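Local atomic coordinates of bazooka, isoform C,LD29223p (Drosophila melanogaster, PDB entry 5OAK), a protein that binds the PDZ-binding motif of the polarity protein Par6 through its first PDZ domain, here fused to that motif, and probably also binds phosphoinositides. Residues A[30-36]-A[49-55]; A[5-11]-A[84-90]; A[56-60]-A[78-83]. All blocks are in the same frame, centred on the assembly; numbering follows the deposited sequence. Where two conformers were deposited one is given.

Contact 1: A[30-36]-A[49-55]; sequences GGGLLVQ and LRRDDRI
Gly31 O takes a 2.7 Å hydrogen bond from Arg54 NH2, which lies 32° off the carbonyl plane, while the oxygen sits at the edge of the guanidinium and almost in its plane. The arginine starts with CG anti to its own N (chi1 -176°); CD passes beside the same oxygen, and the bend at chi3 then brings NH2 back to it. At the far end Arg51, with a straighter chain, lays CG and CD along Gln36 O before NH1 donates to it at 2.8 Å, this time on a lone pair and in the plane of both groups. Between these arginines Leu33 and Ile55 form a hydrogen-bonded antiparallel pair, Val35 N reaches Asp53 O, and Asp52 N binds Val35 O. Val35 CG1 lies 3.5 Å from Arg50 O, and its CG2 rests on Ile55 CD1 at 3.8 Å. Arg50 N braces the turn, meeting Asp53 OD2 from above the carboxylate plane at 2.8 Å; Asp53 OD1 holds Arg90. Leu33 packs on helix 68-78 and on Leu115 in the fused Par6 tail of a second subunit. Two strands of the antiparallel PDZ sheet, 33-38 and 54-58, are thus joined by a backbone ladder that ends at the type II turn 50-53.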
loop_
_atom_site.group_PDB
_atom_site.type_symbol
_atom_site.label_atom_id
_atom_site.label_comp_id
_atom_site.label_asym_id
_atom_site.label_seq_id
_atom_site.Cartn_x
_atom_site.Cartn_y
_atom_site.Cartn_z
ATOM N N GLY A 30 2.234 -14.610 -3.062
ATOM C CA GLY A 30 3.464 -14.581 -2.280
ATOM C C GLY A 30 3.493 -13.558 -1.191
ATOM O O GLY A 30 4.417 -13.554 -0.381
ATOM N N GLY A 31 2.501 -12.669 -1.176
ATOM C CA GLY A 31 2.383 -11.732 -0.087
ATOM C C GLY A 31 2.458 -10.314 -0.555
ATOM O O GLY A 31 2.512 -10.021 -1.776
ATOM N N GLY A 32 2.380 -9.393 0.398
ATOM C CA GLY A 32 2.194 -8.005 0.007
ATOM C C GLY A 32 0.718 -7.650 -0.029
ATOM O O GLY A 32 -0.120 -8.381 0.488
ATOM N N LEU A 33 0.419 -6.493 -0.609
ATOM C CA LEU A 33 -0.945 -5.995 -0.682
ATOM C C LEU A 33 -1.305 -5.826 -2.138
ATOM O O LEU A 33 -0.558 -5.199 -2.897
ATOM C CB LEU A 33 -1.072 -4.646 0.044
ATOM C CG LEU A 33 -0.893 -4.726 1.594
ATOM C CD1 LEU A 33 -0.688 -3.265 2.170
ATOM C CD2 LEU A 33 -2.052 -5.457 2.259
ATOM N N LEU A 34 -2.463 -6.329 -2.530
ATOM C CA LEU A 34 -2.968 -6.160 -3.897
ATOM C C LEU A 34 -3.882 -4.942 -3.954
ATOM O O LEU A 34 -4.821 -4.825 -3.192
ATOM C CB LEU A 34 -3.719 -7.435 -4.316
ATOM C CG LEU A 34 -4.228 -7.564 -5.732
ATOM C CD1 LEU A 34 -3.099 -7.477 -6.723
ATOM C CD2 LEU A 34 -4.926 -8.925 -5.813
ATOM N N VAL A 35 -3.603 -4.007 -4.850
ATOM C CA VAL A 35 -4.458 -2.821 -4.952
ATOM C C VAL A 35 -5.750 -3.167 -5.701
ATOM O O VAL A 35 -5.703 -3.641 -6.841
ATOM C CB VAL A 35 -3.681 -1.681 -5.652
ATOM C CG1 VAL A 35 -4.606 -0.423 -5.852
ATOM C CG2 VAL A 35 -2.435 -1.316 -4.811
ATOM N N GLN A 36 -6.902 -2.956 -5.059
ATOM C CA GLN A 36 -8.161 -3.245 -5.733
ATOM C C GLN A 36 -8.753 -2.003 -6.379
ATOM O O GLN A 36 -9.370 -2.075 -7.437
ATOM C CB GLN A 36 -9.166 -3.825 -4.740
ATOM C CG GLN A 36 -8.777 -5.174 -4.167
ATOM C CD GLN A 36 -8.739 -6.257 -5.227
ATOM O OE1 GLN A 36 -7.674 -6.618 -5.722
ATOM N NE2 GLN A 36 -9.907 -6.782 -5.577
ATOM N N LEU A 49 -0.271 4.934 -8.328
ATOM C CA LEU A 49 -0.801 3.632 -7.927
ATOM C C LEU A 49 -1.949 3.247 -8.866
ATOM O O LEU A 49 -2.774 4.102 -9.254
ATOM C CB LEU A 49 -1.317 3.682 -6.483
ATOM C CG LEU A 49 -0.324 3.396 -5.382
ATOM C CD1 LEU A 49 -1.052 3.549 -4.076
ATOM C CD2 LEU A 49 0.255 1.975 -5.406
ATOM N N ARG A 50 -2.032 1.972 -9.214
ATOM C CA ARG A 50 -3.071 1.447 -10.107
ATOM C C ARG A 50 -3.645 0.140 -9.604
ATOM O O ARG A 50 -2.963 -0.624 -8.910
ATOM C CB ARG A 50 -2.513 1.239 -11.497
ATOM C CG ARG A 50 -2.109 2.549 -12.124
ATOM C CD ARG A 50 -2.071 2.470 -13.588
ATOM N NE ARG A 50 -0.868 1.792 -14.016
ATOM C CZ ARG A 50 0.301 2.387 -14.222
ATOM N NH1 ARG A 50 0.439 3.695 -14.012
ATOM N NH2 ARG A 50 1.328 1.661 -14.649
ATOM N N ARG A 51 -4.904 -0.112 -9.962
ATOM C CA ARG A 51 -5.528 -1.402 -9.715
ATOM C C ARG A 51 -4.605 -2.547 -10.187
ATOM O O ARG A 51 -3.967 -2.452 -11.249
ATOM C CB ARG A 51 -6.885 -1.470 -10.407
ATOM C CG ARG A 51 -7.565 -2.826 -10.248
ATOM C CD ARG A 51 -8.986 -2.838 -10.806
ATOM N NE ARG A 51 -9.502 -4.208 -10.921
ATOM C CZ ARG A 51 -10.036 -4.938 -9.930
ATOM N NH1 ARG A 51 -10.146 -4.453 -8.683
ATOM N NH2 ARG A 51 -10.475 -6.170 -10.198
ATOM N N ASP A 52 -4.558 -3.612 -9.388
ATOM C CA ASP A 52 -3.722 -4.804 -9.624
ATOM C C ASP A 52 -2.204 -4.596 -9.382
ATOM O O ASP A 52 -1.439 -5.554 -9.524
ATOM C CB ASP A 52 -3.967 -5.387 -11.035
ATOM C CG ASP A 52 -5.378 -5.935 -11.206
ATOM O OD1 ASP A 52 -5.912 -6.531 -10.249
ATOM O OD2 ASP A 52 -5.956 -5.755 -12.306
ATOM N N ASP A 53 -1.778 -3.412 -8.926
ATOM C CA ASP A 53 -0.433 -3.290 -8.367
ATOM C C ASP A 53 -0.315 -4.231 -7.166
ATOM O O ASP A 53 -1.250 -4.330 -6.371
ATOM C CB ASP A 53 -0.176 -1.901 -7.813
ATOM C CG ASP A 53 0.066 -0.838 -8.863
ATOM O OD1 ASP A 53 0.265 -1.141 -10.080
ATOM O OD2 ASP A 53 0.130 0.338 -8.409
ATOM N N ARG A 54 0.840 -4.854 -6.999
ATOM C CA ARG A 54 1.148 -5.576 -5.778
ATOM C C ARG A 54 2.178 -4.772 -4.999
ATOM O O ARG A 54 3.295 -4.571 -5.456
ATOM C CB ARG A 54 1.688 -6.973 -6.077
ATOM C CG ARG A 54 1.945 -7.797 -4.827
ATOM C CD ARG A 54 1.867 -9.289 -5.102
ATOM N NE ARG A 54 3.049 -9.761 -5.803
ATOM C CZ ARG A 54 4.041 -10.437 -5.235
ATOM N NH1 ARG A 54 5.076 -10.817 -5.964
ATOM N NH2 ARG A 54 4.002 -10.732 -3.946
ATOM N N ILE A 55 1.787 -4.302 -3.824
ATOM C CA ILE A 55 2.667 -3.473 -2.996
ATOM C C ILE A 55 3.573 -4.411 -2.205
ATOM O O ILE A 55 3.077 -5.254 -1.452
ATOM C CB ILE A 55 1.864 -2.604 -2.028
ATOM C CG1 ILE A 55 1.024 -1.585 -2.822
ATOM C CG2 ILE A 55 2.830 -1.918 -1.058
ATOM C CD1 ILE A 55 -0.063 -0.922 -1.904
#

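Contact 2: A[5-11]-A[84-90]; sequences DGEMLLI and LRVRVLR
Arg87 runs along the face carrying Met8 and Leu10 and ends at Asp5. Its CB lies near Met8 SD, a doubtful neighbour because Met8 is modelled in two positions. CG and CD then slide past Asp5 O, with CD 3.2 Å from it; a bend at chi3 swings the guanidinium back, and NH1 donates to that same Asp5 O at 2.9 Å, the oxygen lying in the guanidinium plane. NE turns to a salt bridge with Glu57 on the next strand. Beside this, Gly6 CA sits 3.2 Å from Val88 O, where a side chain would collide with the carbonyl. Strands 7-12 and 83-89, the first and last of the PDZ domain, pair antiparallel here, bringing the two ends of the domain together, with hydrogen-bonded pairs Glu7-Val88, Leu9-Val86 and Ile11-Leu84. On the face of those residues Glu7 and Arg90 form a salt bridge, carried mainly by NE on OE2 at 2.7 Å from well above the carboxylate plane; OE1 to NH2 at 3.4 Å is weak. The two planes stand 77° apart. Leu9 CD1 packs on Val88 CG2 at 3.8 Å, the side chains crossing near a right angle, and Ile11 CD1 reaches Val86 CG2 at 4.2 Å.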
loop_
_atom_site.group_PDB
_atom_site.type_symbol
_atom_site.label_atom_id
_atom_site.label_comp_id
_atom_site.label_asym_id
_atom_site.label_seq_id
_atom_site.Cartn_x
_atom_site.Cartn_y
_atom_site.Cartn_z
ATOM N N ASP A 5 12.838 -5.597 -9.336
ATOM C CA ASP A 5 12.231 -5.248 -8.041
ATOM C C ASP A 5 11.050 -4.284 -8.158
ATOM O O ASP A 5 10.546 -3.791 -7.164
ATOM C CB ASP A 5 13.277 -4.684 -7.050
ATOM C CG ASP A 5 13.849 -3.353 -7.463
ATOM O OD1 ASP A 5 13.465 -2.800 -8.518
ATOM O OD2 ASP A 5 14.723 -2.855 -6.708
ATOM N N GLY A 6 10.586 -4.041 -9.362
ATOM C CA GLY A 6 9.397 -3.202 -9.490
ATOM C C GLY A 6 9.708 -1.729 -9.527
ATOM O O GLY A 6 10.816 -1.330 -9.923
ATOM N N GLU A 7 8.714 -0.924 -9.182
ATOM C CA GLU A 7 8.809 0.523 -9.348
ATOM C C GLU A 7 8.600 1.184 -8.011
ATOM O O GLU A 7 7.724 0.764 -7.269
ATOM C CB GLU A 7 7.729 1.091 -10.308
ATOM C CG GLU A 7 7.378 0.339 -11.577
ATOM C CD GLU A 7 6.406 1.175 -12.394
ATOM O OE1 GLU A 7 6.377 2.409 -12.160
ATOM O OE2 GLU A 7 5.663 0.620 -13.217
ATOM N N MET A 8 9.387 2.197 -7.703
ATOM C CA MET A 8 9.156 2.927 -6.458
ATOM C C MET A 8 8.288 4.158 -6.737
ATOM O O MET A 8 8.585 4.998 -7.598
ATOM C CB MET A 8 10.483 3.318 -5.793
ATOM C CG MET A 8 10.318 3.958 -4.403
ATOM S SD MET A 8 9.827 2.770 -3.119
ATOM C CE MET A 8 11.379 1.880 -2.827
ATOM N N LEU A 9 7.183 4.222 -6.009
ATOM C CA LEU A 9 6.212 5.303 -6.115
ATOM C C LEU A 9 6.274 6.169 -4.867
ATOM O O LEU A 9 6.688 5.724 -3.792
ATOM C CB LEU A 9 4.786 4.756 -6.250
ATOM C CG LEU A 9 4.609 3.741 -7.380
ATOM C CD1 LEU A 9 3.139 3.265 -7.462
ATOM C CD2 LEU A 9 5.101 4.294 -8.721
ATOM N N LEU A 10 5.803 7.402 -5.012
ATOM C CA LEU A 10 5.760 8.327 -3.882
ATOM C C LEU A 10 4.335 8.817 -3.743
ATOM O O LEU A 10 3.764 9.346 -4.720
ATOM C CB LEU A 10 6.690 9.503 -4.126
ATOM C CG LEU A 10 6.667 10.589 -3.069
ATOM C CD1 LEU A 10 7.174 10.089 -1.724
ATOM C CD2 LEU A 10 7.484 11.764 -3.521
ATOM N N ILE A 11 3.748 8.614 -2.571
ATOM C CA ILE A 11 2.411 9.147 -2.280
ATOM C C ILE A 11 2.558 10.177 -1.180
ATOM O O ILE A 11 3.084 9.855 -0.103
ATOM C CB ILE A 11 1.431 8.031 -1.804
ATOM C CG1 ILE A 11 1.288 6.980 -2.871
ATOM C CG2 ILE A 11 0.046 8.588 -1.500
ATOM C CD1 ILE A 11 0.455 5.823 -2.321
ATOM N N LEU A 84 4.636 8.373 1.752
ATOM C CA LEU A 84 4.796 6.928 1.646
ATOM C C LEU A 84 5.598 6.617 0.402
ATOM O O LEU A 84 5.181 6.976 -0.713
ATOM C CB LEU A 84 3.444 6.223 1.530
ATOM C CG LEU A 84 2.348 6.558 2.539
ATOM C CD1 LEU A 84 1.118 5.714 2.248
ATOM C CD2 LEU A 84 2.829 6.299 3.926
ATOM N N ARG A 85 6.689 5.918 0.575
ATOM C CA ARG A 85 7.488 5.405 -0.532
ATOM C C ARG A 85 7.067 3.955 -0.718
ATOM O O ARG A 85 7.302 3.126 0.160
ATOM C CB ARG A 85 8.981 5.540 -0.224
ATOM C CG ARG A 85 9.372 7.016 -0.105
ATOM C CD ARG A 85 10.712 7.260 0.552
ATOM N NE ARG A 85 10.852 6.640 1.870
ATOM C CZ ARG A 85 10.316 7.103 3.002
ATOM N NH1 ARG A 85 9.534 8.206 3.013
ATOM N NH2 ARG A 85 10.547 6.432 4.126
ATOM N N VAL A 86 6.420 3.654 -1.833
ATOM C CA VAL A 86 5.748 2.361 -1.992
ATOM C C VAL A 86 6.327 1.634 -3.170
ATOM O O VAL A 86 6.333 2.171 -4.288
ATOM C CB VAL A 86 4.232 2.630 -2.217
ATOM C CG1 VAL A 86 3.444 1.340 -2.314
ATOM C CG2 VAL A 86 3.683 3.495 -1.078
ATOM N N ARG A 87 6.846 0.436 -2.963
ATOM C CA ARG A 87 7.417 -0.301 -4.084
ATOM C C ARG A 87 6.394 -1.285 -4.609
ATOM O O ARG A 87 5.826 -2.058 -3.807
ATOM C CB ARG A 87 8.696 -1.053 -3.649
ATOM C CG ARG A 87 9.344 -1.739 -4.829
ATOM C CD ARG A 87 10.806 -2.166 -4.476
ATOM N NE ARG A 87 10.857 -3.080 -3.345
ATOM C CZ ARG A 87 10.735 -4.409 -3.396
ATOM N NH1 ARG A 87 10.525 -5.017 -4.569
ATOM N NH2 ARG A 87 10.791 -5.131 -2.240
ATOM N N VAL A 88 6.100 -1.225 -5.919
ATOM C CA VAL A 88 5.058 -2.077 -6.477
ATOM C C VAL A 88 5.558 -2.928 -7.669
ATOM O O VAL A 88 6.462 -2.519 -8.387
ATOM C CB VAL A 88 3.795 -1.260 -6.946
ATOM C CG1 VAL A 88 3.234 -0.431 -5.795
ATOM C CG2 VAL A 88 4.113 -0.369 -8.137
ATOM N N LEU A 89 4.915 -4.076 -7.869
ATOM C CA LEU A 89 4.952 -4.769 -9.157
ATOM C C LEU A 89 3.659 -4.483 -9.869
ATOM O O LEU A 89 2.583 -4.681 -9.283
ATOM C CB LEU A 89 5.086 -6.280 -8.962
ATOM C CG LEU A 89 6.439 -6.819 -8.602
ATOM C CD1 LEU A 89 6.380 -8.357 -8.421
ATOM C CD2 LEU A 89 7.459 -6.427 -9.693
ATOM N N ARG A 90 3.729 -4.070 -11.126
ATOM C CA ARG A 90 2.509 -3.748 -11.867
ATOM C C ARG A 90 1.766 -5.032 -12.247
ATOM O O ARG A 90 2.403 -6.049 -12.454
ATOM C CB ARG A 90 2.860 -2.969 -13.123
ATOM C CG ARG A 90 3.542 -1.638 -12.853
ATOM C CD ARG A 90 2.661 -0.727 -12.064
ATOM N NE ARG A 90 3.166 0.648 -12.104
ATOM C CZ ARG A 90 2.533 1.662 -11.542
ATOM N NH1 ARG A 90 1.420 1.401 -10.858
ATOM N NH2 ARG A 90 3.010 2.917 -11.626
#

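Contact 3: A[56-60]-A[78-83]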
loop_
_atom_site.group_PDB
_atom_site.type_symbol
_atom_site.label_atom_id
_atom_site.label_comp_id
_atom_site.label_asym_id
_atom_site.label_seq_id
_atom_site.Cartn_x
_atom_site.Cartn_y
_atom_site.Cartn_z
ATOM N N LEU A 56 4.885 -4.253 -2.353
ATOM C CA LEU A 56 5.859 -5.141 -1.728
ATOM C C LEU A 56 6.568 -4.522 -0.529
ATOM O O LEU A 56 7.118 -5.236 0.300
ATOM C CB LEU A 56 6.900 -5.569 -2.757
ATOM C CG LEU A 56 6.360 -6.304 -3.979
ATOM C CD1 LEU A 56 7.512 -6.750 -4.862
ATOM C CD2 LEU A 56 5.521 -7.492 -3.547
ATOM N N GLU A 57 6.570 -3.201 -0.454
ATOM C CA GLU A 57 7.415 -2.528 0.536
ATOM C C GLU A 57 6.861 -1.147 0.794
ATOM O O GLU A 57 6.408 -0.470 -0.165
ATOM C CB GLU A 57 8.872 -2.458 0.018
ATOM C CG GLU A 57 9.897 -1.848 0.944
ATOM C CD GLU A 57 11.311 -1.939 0.360
ATOM O OE1 GLU A 57 12.235 -1.241 0.828
ATOM O OE2 GLU A 57 11.501 -2.729 -0.584
ATOM N N ILE A 58 6.886 -0.713 2.058
ATOM C CA ILE A 58 6.402 0.628 2.398
ATOM C C ILE A 58 7.426 1.286 3.285
ATOM O O ILE A 58 7.756 0.744 4.334
ATOM C CB ILE A 58 5.024 0.602 3.111
ATOM C CG1 ILE A 58 4.002 -0.090 2.199
ATOM C CG2 ILE A 58 4.568 2.076 3.428
ATOM C CD1 ILE A 58 2.682 -0.289 2.861
ATOM N N ASN A 59 7.952 2.433 2.848
ATOM C CA ASN A 59 8.951 3.187 3.619
ATOM C C ASN A 59 10.087 2.274 4.071
ATOM O O ASN A 59 10.542 2.299 5.229
ATOM C CB ASN A 59 8.311 3.922 4.806
ATOM C CG ASN A 59 7.492 5.089 4.345
ATOM O OD1 ASN A 59 7.461 5.356 3.171
ATOM N ND2 ASN A 59 6.834 5.790 5.242
ATOM N N GLY A 60 10.527 1.433 3.140
ATOM C CA GLY A 60 11.679 0.570 3.365
ATOM C C GLY A 60 11.432 -0.724 4.114
ATOM O O GLY A 60 12.355 -1.535 4.260
ATOM N N ALA A 78 3.585 3.930 9.014
ATOM C CA ALA A 78 3.928 4.712 7.848
ATOM C C ALA A 78 3.003 5.907 7.717
ATOM O O ALA A 78 3.424 6.971 7.211
ATOM C CB ALA A 78 3.834 3.842 6.581
ATOM N N LEU A 79 1.735 5.743 8.131
ATOM C CA LEU A 79 0.761 6.836 8.002
ATOM C C LEU A 79 1.012 7.942 9.016
ATOM O O LEU A 79 0.348 9.002 8.945
ATOM C CB LEU A 79 -0.690 6.319 8.124
ATOM C CG LEU A 79 -1.106 5.505 6.880
ATOM C CD1 LEU A 79 -2.379 4.738 7.163
ATOM C CD2 LEU A 79 -1.231 6.374 5.606
ATOM N N GLU A 80 1.972 7.752 9.923
ATOM C CA GLU A 80 2.437 8.848 10.767
ATOM C C GLU A 80 3.447 9.719 10.063
ATOM O O GLU A 80 3.792 10.787 10.587
ATOM C CB GLU A 80 3.062 8.323 12.085
ATOM C CG GLU A 80 2.060 7.571 12.970
ATOM C CD GLU A 80 1.019 8.471 13.629
ATOM O OE1 GLU A 80 1.254 9.698 13.759
ATOM O OE2 GLU A 80 -0.030 7.935 14.048
ATOM N N SER A 81 3.946 9.286 8.899
ATOM C CA SER A 81 4.993 10.062 8.230
ATOM C C SER A 81 4.426 10.934 7.098
ATOM O O SER A 81 3.258 10.795 6.692
ATOM C CB SER A 81 6.090 9.146 7.709
ATOM O OG SER A 81 5.616 8.468 6.577
ATOM N N SER A 82 5.236 11.869 6.616
ATOM C CA SER A 82 4.754 12.879 5.656
ATOM C C SER A 82 4.534 12.335 4.250
ATOM O O SER A 82 3.878 12.961 3.432
ATOM C CB SER A 82 5.734 14.053 5.602
ATOM O OG SER A 82 6.966 13.604 5.073
ATOM N N GLU A 83 5.089 11.169 3.942
ATOM C CA GLU A 83 4.907 10.567 2.642
ATOM C C GLU A 83 5.166 9.087 2.731
ATOM O O GLU A 83 5.810 8.607 3.652
ATOM C CB GLU A 83 5.820 11.189 1.616
ATOM C CG GLU A 83 7.236 10.970 1.955
ATOM C CD GLU A 83 8.162 11.846 1.196
ATOM O OE1 GLU A 83 9.291 11.385 0.966
ATOM O OE2 GLU A 83 7.751 12.980 0.858
#
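Asn59 turns its CG away from its own carbonyl carbon (chi1 -72°), which aims the amide at the 78-83 loop, while Ser81 holds OG in the crowded position between its backbone N and carbonyl carbon (chi1 74°), facing that amide. ND2 then donates to Glu83 O, a weak hydrogen bond at 3.4 Å, and stands 3.2 Å from Ser81 OG. OD1 is used by the backbone N of Arg85, so the two ends of the amide work on neighbouring parts of the same chain. Ser81 OG itself sits between two carbonyls, 2.7 Å from Ala78 O and 2.9 Å from Glu83 O, where helix 68-78 has ended and strand 83-89 begins. The type I turn from Ala78 to Ser81 is closed by Ser81 N bonding Ala78 O at 2.9 Å. Beside the polar group, Ala78 CB packs on Ile58 CG2 at 3.7 Å and touches Asn59 ND2 as well. An alanine here removes both ends of the amide, which would probably leave Arg85 N without its side-chain acceptor and the turn after strand 54-58 less firmly held to the loop. Across the two segments, then, a weak amide bond and a small apolar touch make only a light tie between that turn and the loop leaving the helix; the firmer use of the amide is OD1 on Arg85 N.

Contacts 1 and 2 are both antiparallel strand pairings with one buried apolar face, and these faces meet in the interior: Leu49 and Ile55 of contact 1 pack against Ile11 and Val86 of contact 2. Polar links join them too, Arg54 N to Leu89 O among them. Contact 3 is much smaller and partly exposed, lies at the other end of strand 54-58 from contact 1, and shares Asn59 with contact 2. All three therefore involve strands 54-58 or 83-89. Backbone hydrogen bonds dominate contacts 1 and 2, whose arginines work at the more exposed margins, whereas contact 3 rests on one side-chain amide and a small apolar touch.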